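Local coordinates for proline iminopeptidase (Streptomyces halstedii, PDB 3WMR), which is an amidohydrolase of the peptidase S33 family with a hydrophobic tunnel for polyketide substrates, and probably releases N-terminal proline from peptides, at residues G54-S58 / V226-N231; V100-E104 / W127-L131; I157-M162 / E267-T272; M195-Y199 / P233-H237. All blocks are in the same frame, centred on the assembly; numbering follows the deposited sequence.

Interaction 1 of 4, residues G54-S58 / V226-N231; sequences GGPGS and VYTTMN
Pro56 lies against helix 225-230, its ring facing Val226 and Met230, while Tyr227 swings round to the neighbouring Gly55. The loop carries the HGGPG sequence of prolyl iminopeptidases, right after strand 49-52 of the alpha/beta hydrolase fold; in relatives this turn helps shape the oxyanion hole, and here Gly55 comes within about 5 Å of the side chain of Ser126, the predicted nucleophile. A cis peptide bond precedes Pro56. Its ring crosses the Met230 side chain at about a right angle, CG resting 3.7 Å from the sulfur SD. Next to it, Val226 points CG1 away from its own backbone N (chi1 -180°), which lays that methyl 3.5 Å from Gly57 CA. At Gly57 a side chain would run into Tyr227 N and Val226 CB, and the positive phi would in any case press a CB against the preceding carbonyl oxygen. The Tyr227 ring meets the loop with its edge: Pro56 O is 3.3 Å from CD1, close to the ring plane, with Gly55 CA alongside. Pro56 O also receives a CA-H...O contact from Tyr227 CA at 3.1 Å. Asn231 CG covers part of one ring face, and the hydroxyl is hydrogen-bonded to Glu235. Replacing Tyr227 with an alanine would probably open a gap beside Gly55 and leave Glu235 OE2 without its hydroxyl partner. A water bridges the backbones, accepting from Tyr227 N at 3.0 Å and lying 2.8 Å from Gly57 O, a probable bond.

Interaction 2 of 4, residues V100-E104 / W127-L131; sequences VQLFE and WGGML
Trp127 drives the outer edge of its indole at Phe103 where two helices of the alpha/beta hydrolase fold meet nearly crosswise. Helix 127-137 is the one that follows the probable nucleophile elbow, whose predicted nucleophile is Ser126, and its first turn runs at 79° to that of helix 100-113. The axes are 11.3 Å apart, so large side chains have to bridge the distance. The tight part is at Phe103 and Leu131. Trp127 CZ2 comes to 3.9 Å from Phe103 CB, which lies in the indole plane, and the two rings form an offset edge-to-face pair with planes at 77°. Over one face of the indole, where Leu131 CB lies 4.0 Å from the plane, Leu131 sends CD1 to 3.8 Å from Glu104 CG and CD2 toward Phe103 CB. With an alanine in place of Leu131 both methyl branches would go, and a gap would probably open between Phe103, Glu104 and that face of the indole. Packing is slacker at Val100, whose CG2 stays 4.2 Å from Trp127 CZ3. Val100 also comes within about 4 Å of the bound diethylene glycol diethyl ether, consistent with that side lining the hydrophobic tunnel. No solvent side exists within the contact, as all five touching residues are buried. The Glu104 carboxylate heads off to a salt bridge with Arg138, and the indole is also held by a hydrogen bond from Trp127 NE1 to Gln81 OE1.

Interaction 3 of 4, residues I157-M162 / E267-T272; sequences IWLQEM and EATPAT
Glu161 and Thr269 make the one direct hydrogen bond between these segments: Thr269 OG1 donates to Glu161 OE1 at 2.7 Å, on the lone pair turned away from the other carboxylate oxygen. A bend in the glutamate chain (chi2 -69°) brings OE1 there. That oxygen also accepts a hydrogen bond from a water which in turn accepts from Ala271 N, and it forms a salt bridge with Arg164. Thr269 is the N-cap of helix 270-279, its OG1 receiving a weak capping bond from Thr272 N, while Thr272 OG1 donates to Thr269 O at 2.7 Å.

The aromatic contacts centre on Trp158. Its CH2 is 3.4 Å from Glu267 CD, with OE2 at the ring edge and the carboxylate plane turned 70° from the indole. One indole face carries both Met162 CE, 3.8 Å above the ring centre, and Glu267 O; Trp158 NE1 bonds to Glu235 O. Glu267 OE1 is buried without a polar partner, and OE2 lies close to the probably like-charged Glu235.

Apolar packing fills in the rest. Ala268 CB lies 3.8 Å from Trp158 CZ3, and Ile157 CG2 rests on Thr272 CA.

Ala268, centre of an inverse gamma turn, bonds through N to Asp266, the predicted active-site acid. The contact thus joins helix 155-166, which follows strand 143-149, to the alpha/beta hydrolase acid loop after the adjacent strand 258-263, with Phe198 of helix 189-202 touching Met162 and Glu267.

Interaction 4 of 4, residues M195-Y199 / P233-H237; sequences MRAFY and PNEFH
Phe236 pushes the edge of its ring onto Phe198, with CD1 3.4 Å above the Phe198 plane and toward its rim. The planes make 53°, an edge-to-face pair, and Phe236 CB adds a CH-pi contact over the same ring. Farther along the Phe236 ring, CE1 meets Met195 CG at 3.6 Å and also approaches Tyr199 CE1 from within the plane of the tyrosine. Helix 189-202 thus offers three side chains to one phenylalanine of the loop. The polar link runs beside them: Glu235 N donates to Tyr199 OH at 2.9 Å and nearly straight, 166° at the hydrogen. Glu235 CG lies 3.3 Å from the same Tyr199 OH, but the carboxylate leads away to Tyr227. The Glu235 side chain comes within about 4 Å of that of His293 and about 5 Å of that of Ser126, so the tyrosine bond holds a loop at the edge of the predicted active site.

The next layer fixes these groups. Asn234 folds CG back between its own backbone N and carbonyl carbon (chi1 61°), so that OD1 can accept both Phe236 N, in its carbonyl plane, and His237 N, tilted from it; the two bonds make an Asx turn within an Asx motif. OD1 also stands 3.2 Å above the centre of the Phe236 ring, and Asn234 ND2 is hydrogen-bonded to Tyr191. On the helix side Met195 CE lies 3.8 Å over the middle of the Tyr199 ring, covering that face.

This loop, between helix 225-230 and strand 258-263, is wedged among three helices: beside helix 189-202, Phe236 touches Met162 of helix 155-166 and Leu177 of helix 171-183.

Between centres, interactions 1 and 2 are about 11 Å apart and meet where Pro56 packs on Trp127; interactions 3 and 4 are about 13 Å apart, joined by the bond from Trp158 NE1 to Glu235 O. Interaction 4 is about 14 Å from interaction 1, and interactions 2 and 4 lie farthest apart at about 22 Å. Along the chain, interaction 2 closes first, and the span of interaction 4 falls within that of interaction 3. Segments 157-162, 195-199, 226-231 and 233-237 all lie between the adjacent strands 143-149 and 258-263, the usual place for a cap. Interactions 1 and 3 join this insertion to core loops near the predicted active site, interaction 4 holds it together, and interaction 2 packs two core helices.

Interaction 1 of 4, residues G54-S58 / V226-N231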
loop_
_atom_site.group_PDB
_atom_site.type_symbol
_atom_site.label_atom_id
_atom_site.label_comp_id
_atom_site.label_asym_id
_atom_site.label_seq_id
_atom_site.Cartn_x
_atom_site.Cartn_y
_atom_site.Cartn_z
ATOM N N GLY A 54 -1.405 2.149 0.892
ATOM C CA GLY A 54 -1.110 1.400 2.112
ATOM C C GLY A 54 -1.755 1.942 3.373
ATOM O O GLY A 54 -2.772 2.643 3.312
ATOM N N GLY A 55 -1.123 1.644 4.509
ATOM C CA GLY A 55 -1.688 1.910 5.836
ATOM C C GLY A 55 -2.154 0.617 6.515
ATOM O O GLY A 55 -1.330 -0.144 7.026
ATOM N N PRO A 56 -3.476 0.367 6.581
ATOM C CA PRO A 56 -4.603 1.203 6.157
ATOM C C PRO A 56 -4.517 2.611 6.759
ATOM O O PRO A 56 -3.834 2.803 7.768
ATOM C CB PRO A 56 -5.821 0.488 6.725
ATOM C CG PRO A 56 -5.399 -0.906 7.015
ATOM C CD PRO A 56 -3.907 -0.906 7.176
ATOM N N GLY A 57 -5.206 3.572 6.143
ATOM C CA GLY A 57 -5.311 4.915 6.705
ATOM C C GLY A 57 -4.274 5.879 6.164
ATOM O O GLY A 57 -4.109 6.977 6.694
ATOM N N SER A 58 -3.587 5.469 5.105
ATOM C CA SER A 58 -2.663 6.340 4.414
ATOM C C SER A 58 -3.474 7.095 3.339
ATOM O O SER A 58 -4.707 7.153 3.421
ATOM C CB SER A 58 -1.526 5.501 3.836
ATOM O OG SER A 58 -0.561 6.311 3.204
ATOM N N VAL A 226 -7.707 5.723 11.278
ATOM C CA VAL A 226 -7.662 4.433 10.566
ATOM C C VAL A 226 -6.331 3.718 10.778
ATOM O O VAL A 226 -6.301 2.559 11.189
ATOM C CB VAL A 226 -7.936 4.616 9.055
ATOM C CG1 VAL A 226 -7.892 3.280 8.312
ATOM C CG2 VAL A 226 -9.282 5.293 8.824
ATOM N N TYR A 227 -5.238 4.422 10.507
ATOM C CA TYR A 227 -3.881 3.875 10.645
ATOM C C TYR A 227 -3.588 3.372 12.063
ATOM O O TYR A 227 -3.046 2.279 12.227
ATOM C CB TYR A 227 -2.846 4.937 10.226
ATOM C CG TYR A 227 -1.418 4.457 10.078
ATOM C CD1 TYR A 227 -0.974 3.869 8.897
ATOM C CD2 TYR A 227 -0.482 4.656 11.089
ATOM C CE1 TYR A 227 0.343 3.459 8.748
ATOM C CE2 TYR A 227 0.833 4.240 10.942
ATOM C CZ TYR A 227 1.236 3.641 9.772
ATOM O OH TYR A 227 2.530 3.228 9.622
ATOM N N THR A 228 -3.932 4.172 13.081
ATOM C CA THR A 228 -3.658 3.791 14.468
ATOM C C THR A 228 -4.600 2.658 14.914
ATOM O O THR A 228 -4.178 1.770 15.645
ATOM C CB THR A 228 -3.680 4.993 15.452
ATOM O OG1 THR A 228 -4.983 5.594 15.497
ATOM C CG2 THR A 228 -2.615 6.065 15.057
ATOM N N THR A 229 -5.841 2.656 14.425
ATOM C CA THR A 229 -6.767 1.567 14.729
ATOM C C THR A 229 -6.307 0.243 14.138
ATOM O O THR A 229 -6.158 -0.742 14.859
ATOM C CB THR A 229 -8.196 1.867 14.241
ATOM O OG1 THR A 229 -8.669 3.050 14.881
ATOM C CG2 THR A 229 -9.144 0.707 14.588
ATOM N N MET A 230 -6.035 0.230 12.834
ATOM C CA MET A 230 -5.800 -1.033 12.134
ATOM C C MET A 230 -4.341 -1.471 12.146
ATOM O O MET A 230 -4.055 -2.663 12.249
ATOM C CB MET A 230 -6.334 -0.949 10.702
ATOM C CG MET A 230 -7.815 -0.580 10.632
ATOM S SD MET A 230 -8.557 -0.814 9.002
ATOM C CE MET A 230 -8.704 -2.608 8.958
ATOM N N ASN A 231 -3.416 -0.510 12.059
ATOM C CA ASN A 231 -1.992 -0.819 11.999
ATOM C C ASN A 231 -1.219 -0.599 13.305
ATOM O O ASN A 231 -0.664 -1.542 13.858
ATOM C CB ASN A 231 -1.316 -0.032 10.860
ATOM C CG ASN A 231 0.191 -0.223 10.838
ATOM O OD1 ASN A 231 0.961 0.575 11.418
ATOM N ND2 ASN A 231 0.621 -1.285 10.214
HETATM O O HOH W 1 -5.005 7.204 9.331
#

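Interaction 2 of 4, residues V100-E104 / W127-L131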
loop_
_atom_site.group_PDB
_atom_site.type_symbol
_atom_site.label_atom_id
_atom_site.label_comp_id
_atom_site.label_asym_id
_atom_site.label_seq_id
_atom_site.Cartn_x
_atom_site.Cartn_y
_atom_site.Cartn_z
ATOM N N VAL A 100 -11.469 -5.123 7.023
ATOM C CA VAL A 100 -11.068 -5.445 5.673
ATOM C C VAL A 100 -12.296 -5.471 4.743
ATOM O O VAL A 100 -12.226 -5.005 3.612
ATOM C CB VAL A 100 -10.325 -6.802 5.622
ATOM C CG1 VAL A 100 -9.904 -7.137 4.195
ATOM C CG2 VAL A 100 -9.130 -6.792 6.568
ATOM N N GLN A 101 -13.419 -6.020 5.215
ATOM C CA GLN A 101 -14.637 -6.093 4.397
ATOM C C GLN A 101 -15.089 -4.712 3.943
ATOM O O GLN A 101 -15.500 -4.526 2.802
ATOM C CB GLN A 101 -15.783 -6.773 5.160
ATOM C CG GLN A 101 -17.036 -6.947 4.304
ATOM C CD GLN A 101 -16.802 -7.827 3.079
ATOM O OE1 GLN A 101 -17.118 -7.444 1.938
ATOM N NE2 GLN A 101 -16.257 -9.027 3.310
ATOM N N LEU A 102 -15.009 -3.742 4.843
ATOM C CA LEU A 102 -15.343 -2.364 4.521
ATOM C C LEU A 102 -14.583 -1.881 3.283
ATOM O O LEU A 102 -15.180 -1.329 2.348
ATOM C CB LEU A 102 -14.999 -1.460 5.698
ATOM C CG LEU A 102 -15.325 0.026 5.539
ATOM C CD1 LEU A 102 -16.834 0.213 5.527
ATOM C CD2 LEU A 102 -14.673 0.829 6.654
ATOM N N PHE A 103 -13.269 -2.084 3.290
ATOM C CA PHE A 103 -12.421 -1.566 2.226
ATOM C C PHE A 103 -12.543 -2.365 0.948
ATOM O O PHE A 103 -12.363 -1.800 -0.130
ATOM C CB PHE A 103 -10.962 -1.467 2.690
ATOM C CG PHE A 103 -10.766 -0.429 3.742
ATOM C CD1 PHE A 103 -10.840 0.909 3.414
ATOM C CD2 PHE A 103 -10.592 -0.782 5.070
ATOM C CE1 PHE A 103 -10.705 1.885 4.379
ATOM C CE2 PHE A 103 -10.444 0.195 6.040
ATOM C CZ PHE A 103 -10.508 1.531 5.693
ATOM N N GLU A 104 -12.832 -3.664 1.051
ATOM C CA GLU A 104 -13.172 -4.474 -0.133
ATOM C C GLU A 104 -14.430 -3.948 -0.810
ATOM O O GLU A 104 -14.504 -3.870 -2.030
ATOM C CB GLU A 104 -13.477 -5.922 0.240
ATOM C CG GLU A 104 -12.304 -6.754 0.697
ATOM C CD GLU A 104 -12.761 -8.167 1.007
ATOM O OE1 GLU A 104 -13.186 -8.861 0.067
ATOM O OE2 GLU A 104 -12.708 -8.577 2.182
ATOM N N TRP A 127 -0.241 -2.399 2.718
ATOM C CA TRP A 127 -1.613 -2.865 2.980
ATOM C C TRP A 127 -2.463 -3.053 1.715
ATOM O O TRP A 127 -3.226 -4.025 1.603
ATOM C CB TRP A 127 -2.324 -1.928 3.995
ATOM C CG TRP A 127 -3.763 -1.635 3.683
ATOM C CD1 TRP A 127 -4.256 -0.560 3.039
ATOM C CD2 TRP A 127 -4.883 -2.477 3.978
ATOM N NE1 TRP A 127 -5.617 -0.662 2.908
ATOM C CE2 TRP A 127 -6.032 -1.823 3.504
ATOM C CE3 TRP A 127 -5.020 -3.707 4.625
ATOM C CZ2 TRP A 127 -7.313 -2.370 3.631
ATOM C CZ3 TRP A 127 -6.300 -4.260 4.761
ATOM C CH2 TRP A 127 -7.428 -3.582 4.267
ATOM N N GLY A 128 -2.362 -2.115 0.783
ATOM C CA GLY A 128 -3.100 -2.154 -0.467
ATOM C C GLY A 128 -2.844 -3.400 -1.298
ATOM O O GLY A 128 -3.726 -3.858 -2.025
ATOM N N GLY A 129 -1.638 -3.947 -1.195
ATOM C CA GLY A 129 -1.298 -5.194 -1.854
ATOM C C GLY A 129 -1.998 -6.369 -1.182
ATOM O O GLY A 129 -2.302 -7.369 -1.835
ATOM N N MET A 130 -2.231 -6.255 0.122
ATOM C CA MET A 130 -2.952 -7.296 0.874
ATOM C C MET A 130 -4.441 -7.262 0.537
ATOM O O MET A 130 -5.075 -8.320 0.318
ATOM C CB MET A 130 -2.729 -7.152 2.392
ATOM C CG MET A 130 -1.265 -7.223 2.806
ATOM S SD MET A 130 -0.975 -7.084 4.578
ATOM C CE MET A 130 -1.221 -8.784 5.115
ATOM N N LEU A 131 -5.006 -6.058 0.553
ATOM C CA LEU A 131 -6.371 -5.798 0.074
ATOM C C LEU A 131 -6.540 -6.276 -1.371
ATOM O O LEU A 131 -7.481 -7.010 -1.692
ATOM C CB LEU A 131 -6.713 -4.295 0.209
ATOM C CG LEU A 131 -8.106 -3.842 -0.272
ATOM C CD1 LEU A 131 -9.198 -4.509 0.549
ATOM C CD2 LEU A 131 -8.258 -2.331 -0.220
#

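Interaction 3 of 4, residues I157-M162 / E267-T272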
loop_
_atom_site.group_PDB
_atom_site.type_symbol
_atom_site.label_atom_id
_atom_site.label_comp_id
_atom_site.label_asym_id
_atom_site.label_seq_id
_atom_site.Cartn_x
_atom_site.Cartn_y
_atom_site.Cartn_z
ATOM N N ILE A 157 4.411 -12.699 9.984
ATOM C CA ILE A 157 5.747 -12.762 9.429
ATOM C C ILE A 157 6.349 -11.341 9.434
ATOM O O ILE A 157 7.528 -11.172 9.727
ATOM C CB ILE A 157 5.758 -13.336 7.997
ATOM C CG1 ILE A 157 5.231 -14.780 7.977
ATOM C CG2 ILE A 157 7.167 -13.314 7.433
ATOM C CD1 ILE A 157 4.984 -15.325 6.586
ATOM N N TRP A 158 5.527 -10.338 9.130
ATOM C CA TRP A 158 5.971 -8.931 9.195
ATOM C C TRP A 158 6.591 -8.643 10.554
ATOM O O TRP A 158 7.736 -8.239 10.618
ATOM C CB TRP A 158 4.793 -7.991 8.919
ATOM C CG TRP A 158 5.116 -6.491 8.902
ATOM C CD1 TRP A 158 5.026 -5.640 9.950
ATOM C CD2 TRP A 158 5.486 -5.692 7.767
ATOM N NE1 TRP A 158 5.320 -4.366 9.556
ATOM C CE2 TRP A 158 5.642 -4.371 8.226
ATOM C CE3 TRP A 158 5.733 -5.970 6.421
ATOM C CZ2 TRP A 158 6.012 -3.324 7.381
ATOM C CZ3 TRP A 158 6.105 -4.921 5.572
ATOM C CH2 TRP A 158 6.238 -3.620 6.055
ATOM N N LEU A 159 5.857 -8.906 11.641
ATOM C CA LEU A 159 6.365 -8.620 12.975
ATOM C C LEU A 159 7.628 -9.406 13.336
ATOM O O LEU A 159 8.496 -8.869 14.011
ATOM C CB LEU A 159 5.283 -8.782 14.050
ATOM C CG LEU A 159 4.357 -7.571 14.168
ATOM C CD1 LEU A 159 3.178 -7.879 15.078
ATOM C CD2 LEU A 159 5.135 -6.347 14.660
ATOM N N GLN A 160 7.752 -10.651 12.885
ATOM C CA GLN A 160 9.016 -11.392 13.067
ATOM C C GLN A 160 10.181 -10.713 12.349
ATOM O O GLN A 160 11.297 -10.565 12.891
ATOM C CB GLN A 160 8.857 -12.837 12.586
ATOM C CG GLN A 160 7.932 -13.611 13.495
ATOM C CD GLN A 160 7.431 -14.930 12.937
ATOM O OE1 GLN A 160 7.454 -15.181 11.736
ATOM N NE2 GLN A 160 6.959 -15.784 13.838
ATOM N N GLU A 161 9.920 -10.271 11.129
ATOM C CA GLU A 161 10.951 -9.626 10.347
ATOM C C GLU A 161 11.320 -8.239 10.895
ATOM O O GLU A 161 12.490 -7.870 10.865
ATOM C CB GLU A 161 10.559 -9.592 8.860
ATOM C CG GLU A 161 10.666 -10.962 8.210
ATOM C CD GLU A 161 12.108 -11.418 8.081
ATOM O OE1 GLU A 161 12.808 -10.973 7.133
ATOM O OE2 GLU A 161 12.552 -12.218 8.939
ATOM N N MET A 162 10.345 -7.507 11.436
ATOM C CA MET A 162 10.636 -6.232 12.112
ATOM C C MET A 162 11.629 -6.427 13.269
ATOM O O MET A 162 12.575 -5.659 13.417
ATOM C CB MET A 162 9.367 -5.594 12.656
ATOM C CG MET A 162 8.343 -5.133 11.628
ATOM S SD MET A 162 8.975 -4.140 10.259
ATOM C CE MET A 162 9.233 -5.381 8.997
ATOM N N GLU A 267 11.410 -2.976 4.216
ATOM C CA GLU A 267 10.778 -3.598 5.405
ATOM C C GLU A 267 9.903 -4.805 5.017
ATOM O O GLU A 267 9.749 -5.754 5.807
ATOM C CB GLU A 267 9.956 -2.574 6.185
ATOM C CG GLU A 267 9.013 -1.717 5.364
ATOM C CD GLU A 267 8.137 -0.829 6.210
ATOM O OE1 GLU A 267 8.432 -0.652 7.406
ATOM O OE2 GLU A 267 7.146 -0.307 5.673
ATOM N N ALA A 268 9.320 -4.753 3.817
ATOM C CA ALA A 268 8.651 -5.907 3.226
ATOM C C ALA A 268 9.736 -6.821 2.665
ATOM O O ALA A 268 10.083 -6.745 1.471
ATOM C CB ALA A 268 7.663 -5.469 2.152
ATOM N N THR A 269 10.304 -7.637 3.550
ATOM C CA THR A 269 11.505 -8.409 3.241
ATOM C C THR A 269 11.171 -9.594 2.365
ATOM O O THR A 269 9.995 -9.957 2.249
ATOM C CB THR A 269 12.188 -8.978 4.503
ATOM O OG1 THR A 269 11.273 -9.856 5.186
ATOM C CG2 THR A 269 12.679 -7.863 5.436
ATOM N N PRO A 270 12.204 -10.210 1.752
ATOM C CA PRO A 270 11.992 -11.436 0.991
ATOM C C PRO A 270 11.189 -12.485 1.753
ATOM O O PRO A 270 10.333 -13.146 1.161
ATOM C CB PRO A 270 13.406 -11.905 0.701
ATOM C CG PRO A 270 14.142 -10.623 0.494
ATOM C CD PRO A 270 13.563 -9.676 1.520
ATOM N N ALA A 271 11.431 -12.607 3.055
ATOM C CA ALA A 271 10.645 -13.516 3.899
ATOM C C ALA A 271 9.151 -13.169 3.983
ATOM O O ALA A 271 8.304 -14.067 4.063
ATOM C CB ALA A 271 11.243 -13.589 5.302
ATOM N N THR A 272 8.821 -11.884 3.989
ATOM C CA THR A 272 7.408 -11.463 4.136
ATOM C C THR A 272 6.610 -11.749 2.873
ATOM O O THR A 272 5.421 -12.009 2.945
ATOM C CB THR A 272 7.231 -9.959 4.459
ATOM O OG1 THR A 272 7.718 -9.161 3.375
ATOM C CG2 THR A 272 7.937 -9.575 5.742
HETATM O O HOH W 2 13.981 -11.991 4.588
#

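Interaction 4 of 4, residues M195-Y199 / P233-H237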
loop_
_atom_site.group_PDB
_atom_site.type_symbol
_atom_site.label_atom_id
_atom_site.label_comp_id
_atom_site.label_asym_id
_atom_site.label_seq_id
_atom_site.Cartn_x
_atom_site.Cartn_y
_atom_site.Cartn_z
ATOM N N MET A 195 12.815 5.934 15.504
ATOM C CA MET A 195 11.980 5.435 14.398
ATOM C C MET A 195 12.577 5.810 13.041
ATOM O O MET A 195 12.492 5.035 12.089
ATOM C CB MET A 195 10.566 6.018 14.510
ATOM C CG MET A 195 9.550 5.469 13.521
ATOM S SD MET A 195 8.192 6.621 13.219
ATOM C CE MET A 195 9.034 7.713 12.067
ATOM N N ARG A 196 13.206 6.988 12.976
ATOM C CA ARG A 196 13.837 7.484 11.745
ATOM C C ARG A 196 15.073 6.706 11.340
ATOM O O ARG A 196 15.331 6.524 10.159
ATOM C CB ARG A 196 14.186 8.965 11.889
ATOM C CG ARG A 196 12.965 9.855 11.781
ATOM C CD ARG A 196 12.734 10.226 10.337
ATOM N NE ARG A 196 13.904 10.967 9.888
ATOM C CZ ARG A 196 14.364 10.999 8.648
ATOM N NH1 ARG A 196 13.759 10.335 7.682
ATOM N NH2 ARG A 196 15.449 11.705 8.383
ATOM N N ALA A 197 15.842 6.243 12.312
ATOM C CA ALA A 197 16.906 5.314 12.003
ATOM C C ALA A 197 16.365 4.063 11.271
ATOM O O ALA A 197 17.067 3.494 10.445
ATOM C CB ALA A 197 17.661 4.921 13.269
ATOM N N PHE A 198 15.129 3.637 11.559
ATOM C CA PHE A 198 14.533 2.480 10.842
ATOM C C PHE A 198 14.010 2.937 9.486
ATOM O O PHE A 198 14.294 2.312 8.477
ATOM C CB PHE A 198 13.403 1.813 11.666
ATOM C CG PHE A 198 12.768 0.606 11.000
ATOM C CD1 PHE A 198 11.776 0.755 10.028
ATOM C CD2 PHE A 198 13.127 -0.684 11.385
ATOM C CE1 PHE A 198 11.181 -0.358 9.443
ATOM C CE2 PHE A 198 12.537 -1.795 10.801
ATOM C CZ PHE A 198 11.558 -1.632 9.843
ATOM N N TYR A 199 13.267 4.041 9.461
ATOM C CA TYR A 199 12.630 4.497 8.225
ATOM C C TYR A 199 13.692 4.820 7.177
ATOM O O TYR A 199 13.550 4.444 6.012
ATOM C CB TYR A 199 11.711 5.710 8.456
ATOM C CG TYR A 199 10.271 5.385 8.899
ATOM C CD1 TYR A 199 10.017 4.499 9.935
ATOM C CD2 TYR A 199 9.185 6.019 8.308
ATOM C CE1 TYR A 199 8.702 4.207 10.337
ATOM C CE2 TYR A 199 7.876 5.765 8.714
ATOM C CZ TYR A 199 7.642 4.857 9.724
ATOM O OH TYR A 199 6.350 4.628 10.110
ATOM N N PRO A 233 1.128 2.864 15.562
ATOM C CA PRO A 233 1.674 4.227 15.430
ATOM C C PRO A 233 2.604 4.422 14.246
ATOM O O PRO A 233 2.778 5.559 13.804
ATOM C CB PRO A 233 2.474 4.432 16.718
ATOM C CG PRO A 233 2.513 3.109 17.414
ATOM C CD PRO A 233 1.457 2.240 16.857
ATOM N N ASN A 234 3.192 3.334 13.747
ATOM C CA ASN A 234 4.173 3.422 12.660
ATOM C C ASN A 234 4.285 2.089 11.925
ATOM O O ASN A 234 3.603 1.121 12.268
ATOM C CB ASN A 234 5.533 3.889 13.199
ATOM C CG ASN A 234 6.103 2.939 14.222
ATOM O OD1 ASN A 234 6.377 1.782 13.931
ATOM N ND2 ASN A 234 6.293 3.426 15.427
ATOM N N GLU A 235 5.119 2.073 10.898
ATOM C CA GLU A 235 5.293 0.927 10.007
ATOM C C GLU A 235 5.652 -0.400 10.678
ATOM O O GLU A 235 5.174 -1.454 10.252
ATOM C CB GLU A 235 6.379 1.258 8.977
ATOM C CG GLU A 235 5.926 2.233 7.913
ATOM C CD GLU A 235 4.814 1.625 7.093
ATOM O OE1 GLU A 235 5.111 0.649 6.367
ATOM O OE2 GLU A 235 3.656 2.088 7.222
ATOM N N PHE A 236 6.505 -0.352 11.703
ATOM C CA PHE A 236 7.028 -1.568 12.337
ATOM C C PHE A 236 6.336 -1.941 13.664
ATOM O O PHE A 236 6.266 -3.134 14.014
ATOM C CB PHE A 236 8.551 -1.496 12.514
ATOM C CG PHE A 236 9.041 -0.272 13.269
ATOM C CD1 PHE A 236 9.583 0.816 12.585
ATOM C CD2 PHE A 236 8.983 -0.216 14.654
ATOM C CE1 PHE A 236 10.058 1.924 13.275
ATOM C CE2 PHE A 236 9.453 0.902 15.343
ATOM C CZ PHE A 236 9.988 1.965 14.652
ATOM N N HIS A 237 5.830 -0.946 14.394
ATOM C CA HIS A 237 5.145 -1.190 15.682
ATOM C C HIS A 237 3.677 -1.458 15.380
ATOM O O HIS A 237 2.806 -0.608 15.587
ATOM C CB HIS A 237 5.326 -0.012 16.657
ATOM C CG HIS A 237 4.936 -0.313 18.080
ATOM N ND1 HIS A 237 5.313 -1.469 18.737
ATOM C CD2 HIS A 237 4.243 0.420 18.986
ATOM C CE1 HIS A 237 4.855 -1.444 19.978
ATOM N NE2 HIS A 237 4.205 -0.306 20.156
#